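Local coordinates for pathogenicity island protein (Staphylococcus aureus subsp. aureus, PDB 3HL6) that is of unknown function, although its place on a mobile pathogenicity island suggests a role in the life of that element, at residues Y21-L25 and M48-L53; S67-A71 and I156-Q161; A105-E110 and L204-Y209. One frame throughout, in Å; residues are numbered along the deposited sequence.

Overall arrangement
After strand 4-6, already part of the five-stranded sheet, helix 13-30 leads to its other strands, and contact 1 closes the first loop by laying Y21-L25 against the hairpin M48-L53. Contact 2 opens only after contact 1 has closed: its strand S67-A71 pairs with strand 52-57, L53 bonding to L70 and A71, and must wait 84 residues for helix 152-163. Within that span begins contact 3, whose first segment A105-E110 meets L204-Y209 after contact 2 has closed, so the two cross. L159 packs on Q107 and L108 between them. Contact 1 and contact 3, their centres about 32 Å apart, lie on opposite sides of the chain's centre; contact 2 joins sheet to helices.

Contact 1: residues Y21-L25 and M48-L53; sequences YTGLL and MMNSKL
M48 meets Y21 and the end of its long chain reaches L24 and L25. Bent at both chi2 and chi3, the flexible methionine brings its sulfur to the edge of the tyrosine ring, with SD 3.3 Å from Y21 CD2 and 77° off the ring normal, a Met-aromatic contact. Its methyl continues to the helix, where M48 CE lies 3.6 Å from L24 O and 4.0 Å from L24 CB. M49 to K52 form a type I' beta turn, closed by backbone bonds between M49 and K52 in both directions. S51, at the third position of this turn, has positive phi and presents its carbonyl to the helix: Y21 OH donates to S51 O at 2.6 Å, although the position of that hydroxyl is not fully certain. The tyrosine is placed for this by a first torsion that sets CG anti to the backbone N (chi1 174°), and S51 O approaches at the ring edge. A tyrosine suits the site because it joins an apolar ring to a polar tip. Past K52, the strand turns L53 toward the helix, and L53 CB rests 3.9 Å from Y21 CD2, obliquely to the ring. Across the subunit boundary, T76 of the second subunit bonds to T22. Here a helix packs on a beta hairpin with a two-residue type I' turn between strands 44-49 and 52-57 of the mixed sheet.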
ATOM      1  N   TYR B  21      -6.410  -9.226  -0.872  1.00 48.08           N
ATOM      2  CA  TYR B  21      -6.915  -9.382   0.475  1.00 48.04           C
ATOM      3  C   TYR B  21      -8.235  -8.660   0.645  1.00 48.63           C
ATOM      4  O   TYR B  21      -9.210  -9.212   1.140  1.00 48.33           O
ATOM      5  CB  TYR B  21      -5.919  -8.880   1.516  1.00 47.55           C
ATOM      6  CG  TYR B  21      -6.508  -8.905   2.900  1.00 46.50           C
ATOM      7  CD1 TYR B  21      -6.720  -7.727   3.607  1.00 46.11           C
ATOM      8  CD2 TYR B  21      -6.888 -10.093   3.488  1.00 45.18           C
ATOM      9  CE1 TYR B  21      -7.255  -7.732   4.849  1.00 43.44           C
ATOM     10  CE2 TYR B  21      -7.435 -10.108   4.735  1.00 45.96           C
ATOM     11  CZ  TYR B  21      -7.609  -8.902   5.413  1.00 46.17           C
ATOM     12  OH  TYR B  21      -8.166  -8.875   6.662  1.00 48.92           O
ATOM     13  N   THR B  22      -8.279  -7.413   0.220  1.00 49.52           N
ATOM     14  CA  THR B  22      -9.530  -6.717   0.230  1.00 50.66           C
ATOM     15  C   THR B  22     -10.477  -7.356  -0.773  1.00 51.61           C
ATOM     16  O   THR B  22     -11.635  -7.603  -0.475  1.00 52.63           O
ATOM     17  CB  THR B  22      -9.315  -5.259  -0.117  1.00 50.96           C
ATOM     18  OG1 THR B  22      -8.839  -5.186  -1.469  1.00 53.03           O
ATOM     19  CG2 THR B  22      -8.297  -4.648   0.832  1.00 47.49           C
ATOM     20  N   GLY B  23      -9.987  -7.642  -1.963  1.00 52.73           N
ATOM     21  CA  GLY B  23     -10.791  -8.363  -2.940  1.00 54.54           C
ATOM     22  C   GLY B  23     -11.565  -9.553  -2.379  1.00 55.50           C
ATOM     23  O   GLY B  23     -12.756  -9.689  -2.631  1.00 55.19           O
ATOM     24  N   LEU B  24     -10.887 -10.409  -1.621  1.00 56.66           N
ATOM     25  CA  LEU B  24     -11.432 -11.711  -1.256  1.00 58.52           C
ATOM     26  C   LEU B  24     -12.026 -11.751   0.152  1.00 60.37           C
ATOM     27  O   LEU B  24     -12.443 -12.814   0.625  1.00 59.78           O
ATOM     28  CB  LEU B  24     -10.361 -12.779  -1.403  1.00 57.82           C
ATOM     29  CG  LEU B  24     -10.045 -13.035  -2.874  1.00 57.17           C
ATOM     30  CD1 LEU B  24      -8.738 -13.810  -3.025  1.00 56.46           C
ATOM     31  CD2 LEU B  24     -11.216 -13.750  -3.536  1.00 55.53           C
ATOM     32  N   LEU B  25     -12.050 -10.589   0.805  1.00 62.42           N
ATOM     33  CA  LEU B  25     -12.346 -10.495   2.231  1.00 65.06           C
ATOM     34  C   LEU B  25     -13.737 -11.042   2.598  1.00 66.74           C
ATOM     35  O   LEU B  25     -13.870 -11.973   3.402  1.00 66.78           O
ATOM     36  CB  LEU B  25     -12.223  -9.034   2.677  1.00 65.41           C
ATOM     37  CG  LEU B  25     -12.511  -8.732   4.154  1.00 65.90           C
ATOM     38  CD1 LEU B  25     -12.061  -9.911   4.933  1.00 70.13           C
ATOM     39  CD2 LEU B  25     -11.754  -7.524   4.616  1.00 67.43           C
ATOM     40  N   MET B  48      -6.683 -17.223   2.625  1.00 57.42           N
ATOM     41  CA  MET B  48      -7.644 -16.264   3.136  1.00 58.11           C
ATOM     42  C   MET B  48      -8.711 -17.037   3.843  1.00 58.56           C
ATOM     43  O   MET B  48      -9.485 -17.723   3.217  1.00 59.40           O
ATOM     44  CB  MET B  48      -8.311 -15.521   1.991  1.00 58.05           C
ATOM     45  CG  MET B  48      -7.438 -14.545   1.279  1.00 59.17           C
ATOM     46  SD  MET B  48      -7.607 -12.917   2.027  1.00 63.54           S
ATOM     47  CE  MET B  48      -9.343 -12.859   2.472  1.00 61.15           C
ATOM     48  N   MET B  49      -8.791 -16.918   5.148  1.00 58.94           N
ATOM     49  CA  MET B  49      -9.834 -17.617   5.842  1.00 59.00           C
ATOM     50  C   MET B  49     -10.436 -16.695   6.893  1.00 58.83           C
ATOM     51  O   MET B  49      -9.735 -16.154   7.730  1.00 58.76           O
ATOM     52  CB  MET B  49      -9.254 -18.872   6.471  1.00 59.27           C
ATOM     53  CG  MET B  49     -10.256 -19.744   7.183  1.00 61.40           C
ATOM     54  SD  MET B  49      -9.498 -21.324   7.591  1.00 64.13           S
ATOM     55  CE  MET B  49      -8.596 -21.681   6.085  1.00 66.08           C
ATOM     56  N   ASN B  50     -11.744 -16.507   6.834  1.00 58.81           N
ATOM     57  CA  ASN B  50     -12.436 -15.821   7.897  1.00 58.68           C
ATOM     58  C   ASN B  50     -11.925 -14.419   7.997  1.00 58.35           C
ATOM     59  O   ASN B  50     -11.573 -13.962   9.077  1.00 58.65           O
ATOM     60  CB  ASN B  50     -12.212 -16.540   9.217  1.00 59.25           C
ATOM     61  CG  ASN B  50     -13.304 -17.554   9.518  1.00 60.56           C
ATOM     62  OD1 ASN B  50     -14.450 -17.187   9.744  1.00 64.36           O
ATOM     63  ND2 ASN B  50     -12.955 -18.827   9.515  1.00 61.11           N
ATOM     64  N   SER B  51     -11.851 -13.751   6.849  1.00 58.09           N
ATOM     65  CA  SER B  51     -11.331 -12.381   6.762  1.00 57.30           C
ATOM     66  C   SER B  51      -9.845 -12.150   7.145  1.00 56.21           C
ATOM     67  O   SER B  51      -9.425 -10.998   7.304  1.00 57.00           O
ATOM     68  CB  SER B  51     -12.254 -11.421   7.548  1.00 57.65           C
ATOM     69  OG  SER B  51     -12.236 -11.705   8.938  1.00 58.87           O
ATOM     70  N   LYS B  52      -9.051 -13.206   7.297  1.00 54.67           N
ATOM     71  CA  LYS B  52      -7.618 -13.044   7.584  1.00 53.77           C
ATOM     72  C   LYS B  52      -6.744 -13.651   6.490  1.00 53.07           C
ATOM     73  O   LYS B  52      -7.175 -14.578   5.784  1.00 53.17           O
ATOM     74  CB  LYS B  52      -7.255 -13.634   8.946  1.00 53.75           C
ATOM     75  CG  LYS B  52      -7.877 -12.880  10.128  1.00 55.29           C
ATOM     76  CD  LYS B  52      -7.589 -13.627  11.411  1.00 58.44           C
ATOM     77  CE  LYS B  52      -7.573 -12.712  12.619  1.00 58.62           C
ATOM     78  NZ  LYS B  52      -8.963 -12.361  12.970  1.00 58.65           N
ATOM     79  N   LEU B  53      -5.540 -13.102   6.314  1.00 51.76           N
ATOM     80  CA  LEU B  53      -4.598 -13.637   5.330  1.00 50.42           C
ATOM     81  C   LEU B  53      -3.493 -14.318   6.104  1.00 49.83           C
ATOM     82  O   LEU B  53      -3.011 -13.774   7.085  1.00 50.26           O
ATOM     83  CB  LEU B  53      -4.047 -12.520   4.437  1.00 50.06           C
ATOM     84  CG  LEU B  53      -2.988 -12.843   3.362  1.00 49.65           C
ATOM     85  CD1 LEU B  53      -3.449 -13.885   2.356  1.00 48.59           C
ATOM     86  CD2 LEU B  53      -2.575 -11.600   2.613  1.00 47.22           C
TER

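Contact 2: residues S67-A71 and I156-Q161; sequences SFELA and IEMLYQ
Q161 NE2 donates to L70 O over 3.2 Å, a nearly straight bond with an N-H...O angle of 165°. The oxygen lies close to the plane of the glutamine amide, while the donor stands well above the plane of the L70 carbonyl. A glutamine suits this place because its extended chain can carry an N-H from the helix across to the strand backbone. A second such reach comes from E157, whose OE2 accepts from E69 N at 3.3 Å, the N-H arriving from above the carboxylate plane. On the way, E157 CG passes the edge of the F68 ring, 3.7 Å from F68 CB.

Beside these polar links the contact is apolar, and F68 suits it because its flat ring has a face for I156 and an edge for E157. In I156, chi1 of -67° puts CG1 beside the backbone N and leaves CG2 anti to it, over one face of the F68 ring and 3.6 Å from the centroid, a CH-pi contact. F68 also lies beside Y160: the planes are nearly parallel (21°) but strongly offset, so that mostly rim atoms meet, with F68 CD2 3.6 Å from Y160 CE2. Y160 OH bonds to V57 N of the neighbouring strand, which fixes the far end of the ring. L70 CD2 meets Y160 CB at 3.8 Å, the side chains crossing at about a right angle. T181 of helix 171-184 touches both rings. L70 and A71 both stand opposite L53, a classic beta bulge, in an alpha/beta layer contact of a helix with the edge strand of a mixed sheet.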
ATOM      1  N   SER B  67       0.363 -21.855  10.085  1.00 59.68           N
ATOM      2  CA  SER B  67       0.657 -20.716   9.216  1.00 58.12           C
ATOM      3  C   SER B  67       0.815 -19.400  10.001  1.00 56.45           C
ATOM      4  O   SER B  67       0.712 -19.396  11.218  1.00 55.90           O
ATOM      5  CB  SER B  67      -0.432 -20.569   8.165  1.00 57.87           C
ATOM      6  OG  SER B  67       0.118 -20.789   6.892  1.00 59.73           O
ATOM      7  N   PHE B  68       1.059 -18.296   9.297  1.00 54.43           N
ATOM      8  CA  PHE B  68       1.350 -17.023   9.949  1.00 52.26           C
ATOM      9  C   PHE B  68       0.515 -15.906   9.371  1.00 51.34           C
ATOM     10  O   PHE B  68       0.447 -15.740   8.163  1.00 51.28           O
ATOM     11  CB  PHE B  68       2.844 -16.709   9.859  1.00 52.34           C
ATOM     12  CG  PHE B  68       3.697 -17.860  10.268  1.00 51.45           C
ATOM     13  CD1 PHE B  68       4.053 -18.021  11.601  1.00 48.91           C
ATOM     14  CD2 PHE B  68       4.062 -18.845   9.328  1.00 49.92           C
ATOM     15  CE1 PHE B  68       4.793 -19.116  11.989  1.00 51.65           C
ATOM     16  CE2 PHE B  68       4.813 -19.933   9.692  1.00 47.32           C
ATOM     17  CZ  PHE B  68       5.185 -20.087  11.016  1.00 50.55           C
ATOM     18  N   GLU B  69      -0.129 -15.155  10.254  1.00 49.86           N
ATOM     19  CA  GLU B  69      -1.006 -14.083   9.872  1.00 49.09           C
ATOM     20  C   GLU B  69      -0.270 -12.937   9.182  1.00 47.86           C
ATOM     21  O   GLU B  69       0.641 -12.345   9.756  1.00 47.72           O
ATOM     22  CB  GLU B  69      -1.705 -13.541  11.123  1.00 49.81           C
ATOM     23  CG  GLU B  69      -2.499 -12.266  10.870  1.00 51.61           C
ATOM     24  CD  GLU B  69      -3.509 -11.990  11.946  1.00 54.86           C
ATOM     25  OE1 GLU B  69      -3.850 -10.786  12.150  1.00 57.64           O
ATOM     26  OE2 GLU B  69      -3.967 -12.969  12.576  1.00 54.65           O
ATOM     27  N   LEU B  70      -0.702 -12.595   7.976  1.00 46.78           N
ATOM     28  CA  LEU B  70      -0.176 -11.434   7.265  1.00 46.38           C
ATOM     29  C   LEU B  70      -0.997 -10.191   7.507  1.00 45.93           C
ATOM     30  O   LEU B  70      -0.464  -9.082   7.462  1.00 45.88           O
ATOM     31  CB  LEU B  70      -0.173 -11.664   5.766  1.00 46.11           C
ATOM     32  CG  LEU B  70       0.954 -12.494   5.172  1.00 47.84           C
ATOM     33  CD1 LEU B  70       0.969 -12.229   3.659  1.00 49.19           C
ATOM     34  CD2 LEU B  70       2.308 -12.179   5.798  1.00 45.84           C
ATOM     35  N   ALA B  71      -2.298 -10.380   7.723  1.00 45.42           N
ATOM     36  CA  ALA B  71      -3.248  -9.276   7.718  1.00 45.12           C
ATOM     37  C   ALA B  71      -4.566  -9.628   8.410  1.00 45.48           C
ATOM     38  O   ALA B  71      -5.072 -10.749   8.287  1.00 44.64           O
ATOM     39  CB  ALA B  71      -3.491  -8.798   6.309  1.00 44.20           C
ATOM     40  N   ILE B 156       7.940 -14.310  13.715  1.00 48.69           N
ATOM     41  CA  ILE B 156       7.855 -14.924  12.403  1.00 49.04           C
ATOM     42  C   ILE B 156       6.852 -14.196  11.505  1.00 49.04           C
ATOM     43  O   ILE B 156       7.111 -13.970  10.306  1.00 48.62           O
ATOM     44  CB  ILE B 156       7.578 -16.426  12.510  1.00 48.34           C
ATOM     45  CG1 ILE B 156       8.803 -17.099  13.132  1.00 47.30           C
ATOM     46  CG2 ILE B 156       7.354 -17.003  11.142  1.00 49.66           C
ATOM     47  CD1 ILE B 156       8.565 -18.482  13.661  1.00 45.92           C
ATOM     48  N   GLU B 157       5.746 -13.763  12.107  1.00 48.84           N
ATOM     49  CA  GLU B 157       4.681 -13.139  11.318  1.00 48.57           C
ATOM     50  C   GLU B 157       5.235 -11.890  10.708  1.00 47.69           C
ATOM     51  O   GLU B 157       5.032 -11.582   9.528  1.00 48.31           O
ATOM     52  CB  GLU B 157       3.443 -12.849  12.166  1.00 48.57           C
ATOM     53  CG  GLU B 157       2.651 -14.099  12.491  1.00 49.23           C
ATOM     54  CD  GLU B 157       1.440 -13.827  13.370  1.00 53.10           C
ATOM     55  OE1 GLU B 157       1.383 -12.751  14.000  1.00 52.57           O
ATOM     56  OE2 GLU B 157       0.533 -14.698  13.419  1.00 56.38           O
ATOM     57  N   MET B 158       5.996 -11.193  11.514  1.00 46.63           N
ATOM     58  CA  MET B 158       6.604  -9.962  11.079  1.00 46.26           C
ATOM     59  C   MET B 158       7.730 -10.169  10.036  1.00 44.69           C
ATOM     60  O   MET B 158       7.820  -9.436   9.070  1.00 44.04           O
ATOM     61  CB  MET B 158       7.073  -9.191  12.306  1.00 46.28           C
ATOM     62  CG  MET B 158       7.357  -7.789  11.997  1.00 50.37           C
ATOM     63  SD  MET B 158       9.088  -7.551  12.312  1.00 61.93           S
ATOM     64  CE  MET B 158       8.995  -6.065  13.371  1.00 59.88           C
ATOM     65  N   LEU B 159       8.561 -11.187  10.225  1.00 44.18           N
ATOM     66  CA  LEU B 159       9.445 -11.680   9.150  1.00 43.44           C
ATOM     67  C   LEU B 159       8.665 -11.949   7.877  1.00 42.43           C
ATOM     68  O   LEU B 159       9.036 -11.504   6.807  1.00 41.63           O
ATOM     69  CB  LEU B 159      10.208 -12.940   9.594  1.00 43.72           C
ATOM     70  CG  LEU B 159      11.323 -12.700  10.624  1.00 43.01           C
ATOM     71  CD1 LEU B 159      11.822 -14.001  11.201  1.00 40.42           C
ATOM     72  CD2 LEU B 159      12.451 -11.917   9.985  1.00 41.81           C
ATOM     73  N   TYR B 160       7.549 -12.644   7.987  1.00 42.16           N
ATOM     74  CA  TYR B 160       6.748 -12.838   6.789  1.00 42.22           C
ATOM     75  C   TYR B 160       6.345 -11.537   6.123  1.00 42.44           C
ATOM     76  O   TYR B 160       6.330 -11.462   4.916  1.00 44.31           O
ATOM     77  CB  TYR B 160       5.531 -13.706   7.065  1.00 41.74           C
ATOM     78  CG  TYR B 160       5.866 -15.152   6.950  1.00 40.86           C
ATOM     79  CD1 TYR B 160       5.517 -15.883   5.818  1.00 41.02           C
ATOM     80  CD2 TYR B 160       6.569 -15.781   7.947  1.00 40.04           C
ATOM     81  CE1 TYR B 160       5.831 -17.213   5.703  1.00 39.82           C
ATOM     82  CE2 TYR B 160       6.885 -17.104   7.857  1.00 42.54           C
ATOM     83  CZ  TYR B 160       6.524 -17.825   6.726  1.00 42.34           C
ATOM     84  OH  TYR B 160       6.856 -19.170   6.654  1.00 45.10           O
ATOM     85  N   GLN B 161       6.004 -10.516   6.896  1.00 42.75           N
ATOM     86  CA  GLN B 161       5.503  -9.264   6.334  1.00 42.29           C
ATOM     87  C   GLN B 161       6.592  -8.506   5.581  1.00 41.94           C
ATOM     88  O   GLN B 161       6.371  -8.024   4.472  1.00 41.90           O
ATOM     89  CB  GLN B 161       4.894  -8.383   7.433  1.00 42.06           C
ATOM     90  CG  GLN B 161       3.585  -8.944   7.990  1.00 42.42           C
ATOM     91  CD  GLN B 161       3.104  -8.226   9.266  1.00 40.02           C
ATOM     92  OE1 GLN B 161       3.896  -7.719  10.054  1.00 42.50           O
ATOM     93  NE2 GLN B 161       1.821  -8.176   9.447  1.00 36.14           N
TER

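Contact 3: residues A105-E110 and L204-Y209; sequences ASQLFE and LKASYY
K205 runs along F109 from CB to its tip, the two side chains sliding past each other in opposite directions. K205 CB lies 3.9 Å from F109 CG, and K205 CG is 3.8 Å from F109 CB. Further out, CD and CE pass beside the F109 carbonyl, and K205 NZ donates to F109 O at 3.2 Å, tilted from the carbonyl plane. The chain is extended, with CG anti to the backbone N (chi1 -176°), which carries the amine to the end of the opposing helix. Lysine suits this place: its methylenes pack on an aromatic residue, and its charge meets a carbonyl at a helix C terminus, where the dipole would probably favour a cation.

Over one face of the F109 ring lies the backbone of L204 and K205, with K205 N above the ring centre; L108 CG covers the opposite face. L204 CB adds a contact to F109 CZ at 3.7 Å. Small A105 lets an aromatic residue come close: its CB stands over one face of the Y208 ring, 3.6 Å from the centroid, a CH-pi contact, and also touches Y209 OH. Y208 OH is bonded to D102. E110 OE2 lies over a face of the Y209 ring, carboxylate and ring planes 5° apart, while E110 OE1 accepts from S106 OG at 3.1 Å.

Helix segments 105-109 and 204-208 run roughly antiparallel (153°), their axes 11.0 Å apart at closest approach. Helix 171-184 flanks both, touching A105 through L173 and L204 through L179, while helix 152-163 packs on Q107 and L108.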
ATOM      1  N   ALA B 105      16.903  -9.145   7.841  1.00 46.16           N
ATOM      2  CA  ALA B 105      18.114  -9.801   8.340  1.00 46.35           C
ATOM      3  C   ALA B 105      18.345  -9.513   9.819  1.00 46.76           C
ATOM      4  O   ALA B 105      18.724 -10.397  10.604  1.00 46.54           O
ATOM      5  CB  ALA B 105      19.322  -9.357   7.523  1.00 46.04           C
ATOM      6  N   SER B 106      18.118  -8.261  10.190  1.00 47.49           N
ATOM      7  CA  SER B 106      18.121  -7.850  11.595  1.00 47.93           C
ATOM      8  C   SER B 106      17.180  -8.672  12.423  1.00 47.74           C
ATOM      9  O   SER B 106      17.602  -9.322  13.364  1.00 48.12           O
ATOM     10  CB  SER B 106      17.713  -6.397  11.701  1.00 47.86           C
ATOM     11  OG  SER B 106      18.353  -5.831  12.810  1.00 52.09           O
ATOM     12  N   GLN B 107      15.899  -8.668  12.058  1.00 47.89           N
ATOM     13  CA  GLN B 107      14.903  -9.404  12.830  1.00 48.48           C
ATOM     14  C   GLN B 107      15.188 -10.887  12.914  1.00 48.37           C
ATOM     15  O   GLN B 107      14.812 -11.538  13.878  1.00 48.52           O
ATOM     16  CB  GLN B 107      13.511  -9.210  12.249  1.00 48.48           C
ATOM     17  CG  GLN B 107      13.025  -7.807  12.352  1.00 51.56           C
ATOM     18  CD  GLN B 107      12.989  -7.318  13.775  1.00 56.20           C
ATOM     19  OE1 GLN B 107      12.622  -8.054  14.698  1.00 60.44           O
ATOM     20  NE2 GLN B 107      13.370  -6.065  13.971  1.00 58.42           N
ATOM     21  N   LEU B 108      15.820 -11.422  11.883  1.00 48.79           N
ATOM     22  CA  LEU B 108      16.077 -12.841  11.783  1.00 49.11           C
ATOM     23  C   LEU B 108      17.373 -13.219  12.516  1.00 49.72           C
ATOM     24  O   LEU B 108      17.430 -14.244  13.208  1.00 49.90           O
ATOM     25  CB  LEU B 108      16.151 -13.202  10.305  1.00 49.74           C
ATOM     26  CG  LEU B 108      16.193 -14.612   9.737  1.00 50.09           C
ATOM     27  CD1 LEU B 108      15.323 -15.579  10.501  1.00 50.51           C
ATOM     28  CD2 LEU B 108      15.735 -14.529   8.297  1.00 50.78           C
ATOM     29  N   PHE B 109      18.399 -12.386  12.402  1.00 49.73           N
ATOM     30  CA  PHE B 109      19.726 -12.776  12.851  1.00 50.42           C
ATOM     31  C   PHE B 109      20.285 -11.979  14.020  1.00 51.55           C
ATOM     32  O   PHE B 109      21.227 -12.417  14.668  1.00 51.52           O
ATOM     33  CB  PHE B 109      20.715 -12.610  11.701  1.00 50.75           C
ATOM     34  CG  PHE B 109      20.447 -13.492  10.538  1.00 48.90           C
ATOM     35  CD1 PHE B 109      20.138 -14.824  10.726  1.00 46.90           C
ATOM     36  CD2 PHE B 109      20.499 -12.981   9.252  1.00 47.56           C
ATOM     37  CE1 PHE B 109      19.914 -15.652   9.638  1.00 49.33           C
ATOM     38  CE2 PHE B 109      20.269 -13.794   8.158  1.00 48.34           C
ATOM     39  CZ  PHE B 109      19.972 -15.130   8.345  1.00 49.09           C
ATOM     40  N   GLU B 110      19.744 -10.797  14.275  1.00 52.81           N
ATOM     41  CA  GLU B 110      20.212  -9.987  15.383  1.00 54.54           C
ATOM     42  C   GLU B 110      19.163  -9.750  16.468  1.00 55.49           C
ATOM     43  O   GLU B 110      19.174  -8.715  17.118  1.00 56.08           O
ATOM     44  CB  GLU B 110      20.681  -8.635  14.863  1.00 54.62           C
ATOM     45  CG  GLU B 110      21.895  -8.710  13.985  1.00 57.71           C
ATOM     46  CD  GLU B 110      22.271  -7.364  13.438  1.00 62.01           C
ATOM     47  OE1 GLU B 110      21.371  -6.469  13.413  1.00 64.38           O
ATOM     48  OE2 GLU B 110      23.456  -7.201  13.026  1.00 64.34           O
ATOM     49  N   LEU B 204      24.377 -18.423   8.433  1.00 58.18           N
ATOM     50  CA  LEU B 204      23.739 -17.535   7.475  1.00 56.67           C
ATOM     51  C   LEU B 204      23.952 -16.094   7.889  1.00 56.32           C
ATOM     52  O   LEU B 204      24.294 -15.233   7.065  1.00 56.44           O
ATOM     53  CB  LEU B 204      22.251 -17.835   7.388  1.00 56.66           C
ATOM     54  CG  LEU B 204      21.798 -19.194   6.874  1.00 53.42           C
ATOM     55  CD1 LEU B 204      20.317 -19.269   7.134  1.00 53.25           C
ATOM     56  CD2 LEU B 204      22.069 -19.337   5.389  1.00 52.49           C
ATOM     57  N   LYS B 205      23.772 -15.823   9.173  1.00 55.62           N
ATOM     58  CA  LYS B 205      24.227 -14.547   9.690  1.00 55.01           C
ATOM     59  C   LYS B 205      25.673 -14.276   9.226  1.00 54.62           C
ATOM     60  O   LYS B 205      26.044 -13.113   9.035  1.00 54.36           O
ATOM     61  CB  LYS B 205      24.125 -14.505  11.207  1.00 55.04           C
ATOM     62  CG  LYS B 205      24.504 -13.159  11.806  1.00 54.11           C
ATOM     63  CD  LYS B 205      24.483 -13.242  13.311  1.00 52.24           C
ATOM     64  CE  LYS B 205      24.674 -11.859  13.916  1.00 53.60           C
ATOM     65  NZ  LYS B 205      24.295 -11.927  15.372  1.00 56.04           N
ATOM     66  N   ALA B 206      26.460 -15.344   9.019  1.00 53.60           N
ATOM     67  CA  ALA B 206      27.896 -15.188   8.685  1.00 52.99           C
ATOM     68  C   ALA B 206      28.114 -14.786   7.220  1.00 52.74           C
ATOM     69  O   ALA B 206      28.891 -13.858   6.930  1.00 52.21           O
ATOM     70  CB  ALA B 206      28.709 -16.431   9.045  1.00 52.18           C
ATOM     71  N   SER B 207      27.408 -15.441   6.297  1.00 51.93           N
ATOM     72  CA  SER B 207      27.468 -14.955   4.939  1.00 51.64           C
ATOM     73  C   SER B 207      26.705 -13.669   4.706  1.00 51.58           C
ATOM     74  O   SER B 207      27.139 -12.841   3.906  1.00 52.31           O
ATOM     75  CB  SER B 207      27.061 -16.001   3.924  1.00 50.97           C
ATOM     76  OG  SER B 207      25.942 -16.683   4.374  1.00 51.24           O
ATOM     77  N   TYR B 208      25.552 -13.500   5.354  1.00 51.52           N
ATOM     78  CA  TYR B 208      24.751 -12.284   5.092  1.00 50.82           C
ATOM     79  C   TYR B 208      25.561 -11.025   5.406  1.00 50.88           C
ATOM     80  O   TYR B 208      25.623 -10.100   4.615  1.00 50.69           O
ATOM     81  CB  TYR B 208      23.416 -12.248   5.857  1.00 50.19           C
ATOM     82  CG  TYR B 208      22.558 -11.085   5.388  1.00 48.84           C
ATOM     83  CD1 TYR B 208      21.660 -11.230   4.330  1.00 46.58           C
ATOM     84  CD2 TYR B 208      22.674  -9.840   5.977  1.00 46.04           C
ATOM     85  CE1 TYR B 208      20.908 -10.167   3.898  1.00 46.38           C
ATOM     86  CE2 TYR B 208      21.933  -8.782   5.553  1.00 43.35           C
ATOM     87  CZ  TYR B 208      21.055  -8.933   4.527  1.00 44.54           C
ATOM     88  OH  TYR B 208      20.341  -7.841   4.114  1.00 40.61           O
ATOM     89  N   TYR B 209      26.190 -11.002   6.569  1.00 51.60           N
ATOM     90  CA  TYR B 209      26.921  -9.830   7.008  1.00 52.24           C
ATOM     91  C   TYR B 209      28.399 -10.070   6.838  1.00 52.46           C
ATOM     92  O   TYR B 209      28.897 -11.139   7.159  1.00 52.73           O
ATOM     93  CB  TYR B 209      26.672  -9.611   8.496  1.00 52.32           C
ATOM     94  CG  TYR B 209      25.281  -9.202   8.831  1.00 52.36           C
ATOM     95  CD1 TYR B 209      24.866  -7.887   8.670  1.00 52.08           C
ATOM     96  CD2 TYR B 209      24.375 -10.133   9.338  1.00 53.69           C
ATOM     97  CE1 TYR B 209      23.571  -7.499   8.992  1.00 52.69           C
ATOM     98  CE2 TYR B 209      23.067  -9.760   9.664  1.00 53.66           C
ATOM     99  CZ  TYR B 209      22.675  -8.446   9.487  1.00 53.53           C
ATOM    100  OH  TYR B 209      21.389  -8.090   9.796  1.00 52.68           O
TER